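Local coordinates for protein mannan endo-1,4-beta-mannosidase (Mytilus edulis, PDB 2C0H) that hydrolyses internal beta-1,4-mannosidic linkages in mannans, galactomannans and glucomannans, acting as a monomeric family 5 glycoside hydrolase with a TIM barrel fold, at residues L97-A100 against Q101-N104; N269-G272 against N273-F277. The protein carries 3 engineered substitutions. All coordinates share one frame; numbering follows the deposited sequence.

Interaction 1 of 2, residues L97-A100 against Q101-N104; sequences LHAA and QRHN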
ATOM      1  N   LEU A  97      -8.450  14.150  -5.593  1.00 13.18           N
ATOM      2  CA  LEU A  97      -7.572  13.935  -6.744  1.00 13.11           C
ATOM      3  C   LEU A  97      -7.332  15.225  -7.556  1.00 13.62           C
ATOM      4  O   LEU A  97      -6.221  15.433  -8.041  1.00 13.86           O
ATOM      5  CB  LEU A  97      -8.111  12.792  -7.630  1.00 13.03           C
ATOM      6  CG  LEU A  97      -7.997  11.393  -7.014  1.00 12.57           C
ATOM      7  CD1 LEU A  97      -8.889  10.424  -7.801  1.00 12.79           C
ATOM      8  CD2 LEU A  97      -6.552  10.875  -6.966  1.00 13.42           C
ATOM      9  N   HIS A  98      -8.348  16.085  -7.691  1.00 14.05           N
ATOM     10  CA  HIS A  98      -8.186  17.363  -8.408  1.00 14.86           C
ATOM     11  C   HIS A  98      -7.249  18.282  -7.639  1.00 14.77           C
ATOM     12  O   HIS A  98      -6.422  18.945  -8.247  1.00 14.76           O
ATOM     13  CB  HIS A  98      -9.511  18.076  -8.642  1.00 16.18           C
ATOM     14  CG  HIS A  98     -10.392  17.427  -9.661  1.00 18.11           C
ATOM     15  ND1 HIS A  98      -9.948  16.469 -10.547  1.00 24.36           N
ATOM     16  CD2 HIS A  98     -11.700  17.621  -9.939  1.00 22.01           C
ATOM     17  CE1 HIS A  98     -10.953  16.094 -11.323  1.00 22.56           C
ATOM     18  NE2 HIS A  98     -12.027  16.776 -10.971  1.00 23.87           N
ATOM     19  N   ALA A  99      -7.367  18.311  -6.316  1.00 14.93           N
ATOM     20  CA  ALA A  99      -6.426  19.075  -5.480  1.00 14.87           C
ATOM     21  C   ALA A  99      -4.988  18.571  -5.618  1.00 15.16           C
ATOM     22  O   ALA A  99      -4.047  19.363  -5.741  1.00 14.80           O
ATOM     23  CB  ALA A  99      -6.872  19.035  -4.022  1.00 14.97           C
ATOM     24  N   ALA A 100      -4.809  17.254  -5.615  1.00 14.28           N
ATOM     25  CA  ALA A 100      -3.489  16.643  -5.764  1.00 14.78           C
ATOM     26  C   ALA A 100      -2.886  16.997  -7.134  1.00 14.89           C
ATOM     27  O   ALA A 100      -1.708  17.341  -7.235  1.00 15.36           O
ATOM     28  CB  ALA A 100      -3.571  15.124  -5.586  1.00 14.65           C
ATOM     29  N   GLN A 101      -3.708  16.963  -8.178  1.00 15.43           N
ATOM     30  CA  GLN A 101      -3.261  17.274  -9.535  1.00 16.40           C
ATOM     31  C   GLN A 101      -2.704  18.694  -9.618  1.00 16.51           C
ATOM     32  O   GLN A 101      -1.699  18.914 -10.273  1.00 16.88           O
ATOM     33  CB  GLN A 101      -4.412  17.106 -10.530  1.00 16.16           C
ATOM     34  CG  GLN A 101      -3.984  17.210 -11.965  1.00 17.55           C
ATOM     35  CD  GLN A 101      -5.116  16.987 -12.942  1.00 18.89           C
ATOM     36  OE1 GLN A 101      -6.132  16.370 -12.613  1.00 20.17           O
ATOM     37  NE2 GLN A 101      -4.936  17.467 -14.164  1.00 22.64           N
ATOM     38  N   ARG A 102      -3.355  19.628  -8.930  1.00 17.04           N
ATOM     39  CA  ARG A 102      -2.937  21.034  -8.927  1.00 18.05           C
ATOM     40  C   ARG A 102      -1.545  21.189  -8.303  1.00 18.51           C
ATOM     41  O   ARG A 102      -0.849  22.187  -8.587  1.00 18.44           O
ATOM     42  CB  ARG A 102      -3.963  21.914  -8.194  1.00 18.04           C
ATOM     43  CG  ARG A 102      -5.265  22.130  -8.966  1.00 19.68           C
ATOM     44  CD  ARG A 102      -6.157  23.203  -8.364  1.00 21.33           C
ATOM     45  NE  ARG A 102      -6.783  22.806  -7.109  1.00 24.43           N
ATOM     46  CZ  ARG A 102      -7.956  22.181  -6.993  1.00 25.59           C
ATOM     47  NH1 ARG A 102      -8.670  21.845  -8.059  1.00 28.17           N
ATOM     48  NH2 ARG A 102      -8.411  21.877  -5.787  1.00 26.44           N
ATOM     49  N   HIS A 103      -1.142  20.218  -7.476  1.00 18.09           N
ATOM     50  CA  HIS A 103       0.183  20.193  -6.815  1.00 18.28           C
ATOM     51  C   HIS A 103       1.167  19.137  -7.375  1.00 17.95           C
ATOM     52  O   HIS A 103       2.211  18.859  -6.767  1.00 18.17           O
ATOM     53  CB  HIS A 103       0.002  19.968  -5.308  1.00 18.80           C
ATOM     54  CG  HIS A 103      -0.668  21.103  -4.600  1.00 21.26           C
ATOM     55  ND1 HIS A 103       0.025  22.207  -4.149  1.00 24.50           N
ATOM     56  CD2 HIS A 103      -1.962  21.310  -4.266  1.00 23.61           C
ATOM     57  CE1 HIS A 103      -0.816  23.039  -3.559  1.00 24.17           C
ATOM     58  NE2 HIS A 103      -2.027  22.518  -3.617  1.00 24.64           N
ATOM     59  N   ASN A 104       0.832  18.535  -8.519  1.00 17.39           N
ATOM     60  CA  ASN A 104       1.611  17.454  -9.137  1.00 17.38           C
ATOM     61  C   ASN A 104       1.953  16.268  -8.212  1.00 16.59           C
ATOM     62  O   ASN A 104       3.086  15.786  -8.196  1.00 17.15           O
ATOM     63  CB  ASN A 104       2.899  18.002  -9.779  1.00 18.51           C
ATOM     64  CG  ASN A 104       2.661  18.619 -11.137  1.00 22.33           C
ATOM     65  OD1 ASN A 104       1.966  18.059 -11.984  1.00 24.81           O
ATOM     66  ND2 ASN A 104       3.266  19.775 -11.364  1.00 26.65           N
TER
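Arg102 folds its guanidinium back over the preceding turn of helix 89-102, one face of the group lying on Ala99 CA and His98 O. The bend at chi3 (-71°) brings it there: Arg102 NH2 comes to 3.4 Å from Ala99 CA, and NH1 stands 3.9 Å from His98 CB. The carbonyl beneath, His98 O, already takes the i to i+4 bond from Arg102 N at 3.2 Å, just as Leu97 O takes Gln101 N at 2.9 Å. One residue on, the pattern breaks. His103 N bonds to Ala100 O at 2.9 Å and reaches Ala99 O only weakly. Asn104, with positive phi, is the C-prime residue of the Schellman motif that closes the helix; its N bonds to Gln101 O, and Ile105 N returns to Ala100 O. The His103 ring sets CD2 3.2 Å from Ala99 O, near the ring plane, while its nitrogens bond to Glu48 and Gln55 of helix 40-56. Beside the last-turn carbonyl of His98, the positive charge of Arg102 probably interacts favourably with the C-terminal end of the helix dipole.

Interaction 2 of 2, residues N269-G272 against N273-F277; sequences NHFG and NESPF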
ATOM      1  N   ASN A 269      16.984  -0.153  18.702  1.00 25.21           N
ATOM      2  CA  ASN A 269      17.968   0.621  17.922  1.00 24.74           C
ATOM      3  C   ASN A 269      18.798  -0.168  16.911  1.00 23.87           C
ATOM      4  O   ASN A 269      19.845   0.293  16.493  1.00 23.78           O
ATOM      5  CB  ASN A 269      18.898   1.435  18.847  1.00 25.62           C
ATOM      6  CG  ASN A 269      19.486   2.674  18.160  1.00 26.68           C
ATOM      7  OD1 ASN A 269      18.753   3.516  17.637  1.00 32.12           O
ATOM      8  ND2 ASN A 269      20.814   2.796  18.180  1.00 30.66           N
ATOM      9  N   HIS A 270      18.329  -1.341  16.490  1.00 22.85           N
ATOM     10  CA  HIS A 270      19.005  -2.080  15.422  1.00 22.58           C
ATOM     11  C   HIS A 270      17.981  -2.627  14.440  1.00 21.40           C
ATOM     12  O   HIS A 270      16.902  -3.042  14.839  1.00 20.85           O
ATOM     13  CB  HIS A 270      19.834  -3.237  15.985  1.00 23.57           C
ATOM     14  CG  HIS A 270      20.994  -2.796  16.825  1.00 25.58           C
ATOM     15  ND1 HIS A 270      22.205  -2.422  16.284  1.00 29.54           N
ATOM     16  CD2 HIS A 270      21.129  -2.677  18.166  1.00 28.70           C
ATOM     17  CE1 HIS A 270      23.036  -2.090  17.256  1.00 29.84           C
ATOM     18  NE2 HIS A 270      22.407  -2.236  18.408  1.00 29.92           N
ATOM     19  N   PHE A 271      18.321  -2.588  13.154  1.00 21.20           N
ATOM     20  CA  PHE A 271      17.529  -3.295  12.144  1.00 20.48           C
ATOM     21  C   PHE A 271      17.881  -4.792  12.155  1.00 20.45           C
ATOM     22  O   PHE A 271      19.044  -5.167  12.301  1.00 20.02           O
ATOM     23  CB  PHE A 271      17.777  -2.728  10.737  1.00 19.86           C
ATOM     24  CG  PHE A 271      17.010  -1.448  10.430  1.00 18.84           C
ATOM     25  CD1 PHE A 271      15.623  -1.442  10.359  1.00 17.90           C
ATOM     26  CD2 PHE A 271      17.675  -0.257  10.169  1.00 19.43           C
ATOM     27  CE1 PHE A 271      14.916  -0.283  10.054  1.00 18.33           C
ATOM     28  CE2 PHE A 271      16.967   0.901   9.870  1.00 19.26           C
ATOM     29  CZ  PHE A 271      15.584   0.889   9.819  1.00 19.49           C
ATOM     30  N   GLY A 272      16.874  -5.640  11.985  1.00 20.37           N
ATOM     31  CA  GLY A 272      17.107  -7.064  11.779  1.00 20.28           C
ATOM     32  C   GLY A 272      17.726  -7.315  10.420  1.00 20.31           C
ATOM     33  O   GLY A 272      17.622  -6.475   9.528  1.00 19.81           O
ATOM     34  N   ASN A 273      18.339  -8.486  10.249  1.00 20.73           N
ATOM     35  CA  ASN A 273      19.023  -8.826   9.004  1.00 20.38           C
ATOM     36  C   ASN A 273      18.094  -8.863   7.794  1.00 20.02           C
ATOM     37  O   ASN A 273      18.556  -8.764   6.671  1.00 20.77           O
ATOM     38  CB  ASN A 273      19.746 -10.170   9.115  1.00 21.03           C
ATOM     39  CG  ASN A 273      20.692 -10.426   7.934  1.00 21.92           C
ATOM     40  OD1 ASN A 273      21.534  -9.587   7.597  1.00 26.61           O
ATOM     41  ND2 ASN A 273      20.549 -11.583   7.303  1.00 26.07           N
ATOM     42  N   GLU A 274      16.791  -9.010   8.016  1.00 19.15           N
ATOM     43  CA  GLU A 274      15.829  -8.999   6.913  1.00 19.04           C
ATOM     44  C   GLU A 274      15.514  -7.606   6.342  1.00 18.17           C
ATOM     45  O   GLU A 274      14.923  -7.489   5.257  1.00 18.21           O
ATOM     46  CB  GLU A 274      14.527  -9.705   7.340  1.00 19.40           C
ATOM     47  CG  GLU A 274      13.535  -8.862   8.130  1.00 21.81           C
ATOM     48  CD  GLU A 274      13.910  -8.642   9.577  1.00 25.13           C
ATOM     49  OE1 GLU A 274      14.847  -9.302  10.081  1.00 26.54           O
ATOM     50  OE2 GLU A 274      13.246  -7.790  10.213  1.00 27.32           O
ATOM     51  N   SER A 275      15.885  -6.535   7.045  1.00 16.59           N
ATOM     52  CA  SER A 275      15.478  -5.189   6.634  1.00 16.16           C
ATOM     53  C   SER A 275      16.048  -4.725   5.287  1.00 15.17           C
ATOM     54  O   SER A 275      17.230  -4.929   5.029  1.00 14.40           O
ATOM     55  CB  SER A 275      15.884  -4.148   7.680  1.00 15.92           C
ATOM     56  OG  SER A 275      15.610  -2.839   7.209  1.00 16.01           O
ATOM     57  N   PRO A 276      15.217  -4.079   4.445  1.00 15.07           N
ATOM     58  CA  PRO A 276      15.726  -3.464   3.216  1.00 14.51           C
ATOM     59  C   PRO A 276      16.759  -2.369   3.444  1.00 14.16           C
ATOM     60  O   PRO A 276      17.446  -2.006   2.504  1.00 15.73           O
ATOM     61  CB  PRO A 276      14.480  -2.900   2.530  1.00 15.56           C
ATOM     62  CG  PRO A 276      13.400  -2.930   3.528  1.00 17.26           C
ATOM     63  CD  PRO A 276      13.753  -3.924   4.566  1.00 15.07           C
ATOM     64  N   PHE A 277      16.875  -1.838   4.657  1.00 13.33           N
ATOM     65  CA  PHE A 277      17.966  -0.894   4.929  1.00 13.89           C
ATOM     66  C   PHE A 277      19.321  -1.556   5.251  1.00 15.08           C
ATOM     67  O   PHE A 277      20.310  -0.845   5.479  1.00 16.28           O
ATOM     68  CB  PHE A 277      17.556   0.097   6.033  1.00 12.99           C
ATOM     69  CG  PHE A 277      16.499   1.084   5.594  1.00 12.22           C
ATOM     70  CD1 PHE A 277      16.765   2.067   4.643  1.00 11.92           C
ATOM     71  CD2 PHE A 277      15.217   1.042   6.128  1.00 14.28           C
ATOM     72  CE1 PHE A 277      15.785   2.957   4.224  1.00 13.18           C
ATOM     73  CE2 PHE A 277      14.240   1.946   5.718  1.00 13.05           C
ATOM     74  CZ  PHE A 277      14.512   2.898   4.763  1.00 12.79           C
TER
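Gly272 opens the turn: Gly272 O receives Ser275 N at 3.0 Å in a nearly straight bond. This closes a type I beta turn from Gly272 to Ser275, with Asn273 and Glu274 at the two central positions. Glu274 curls back on the turn, its chain bent at chi2 (-76°), and lays OE1 3.5 Å from Gly272 C; its other oxygen, OE2, is bonded to Asn227. Directly before the turn, Phe271 runs its ring alongside Ser275, whose OG lies 3.4 Å from Phe271 CD1, oblique to the ring. That hydroxyl sits anti to the serine's own backbone N (chi1 174°), and from there Ser275 OG accepts Phe277 N at 3.0 Å in an ST turn and also bonds to Thr264. The type I turn and the ST turn thus follow one another within the loop between strands 260-263 and 290-294 of the TIM barrel, and the chain doubles back far enough to bring two phenylalanines together. Phe277 CB stands over one face of the Phe271 ring, toward its rim, 4.3 Å from the centroid in a CH-pi contact. The two rings themselves meet obliquely, their planes 33° apart, with Phe271 CZ against Phe277 CD2 at 3.7 Å. Met308 of helix 305-314 touches both phenylalanines, as does Thr264, and Phe277 also packs on Ile292 of strand 290-294. The Phe271 side chain is about 6 Å from that of Tyr265, and the Glu274 side chain about 7 Å from that of Trp226, both probable substrate-binding residues by analogy with relatives.

From the N terminus the chain first meets interaction 1, in the last turn of helix 89-102 and the bend leading into strand 106-113; both of its sides are continuous in sequence, so it closes a helix end instead of a long loop. Interaction 2 comes much later, closing a tight turn in the loop between strands 260-263 and 290-294. The two are in series, neither nested nor crossed, with centres about 35 Å apart and nearest atoms about 22 Å apart. Interaction 1 links its helix to helix 40-56 and to the barrel strand that follows, away from the substrate-binding and catalytic residues. Interaction 2 joins its loop to helix 305-314 and strand 290-294, near probable substrate-binding residues.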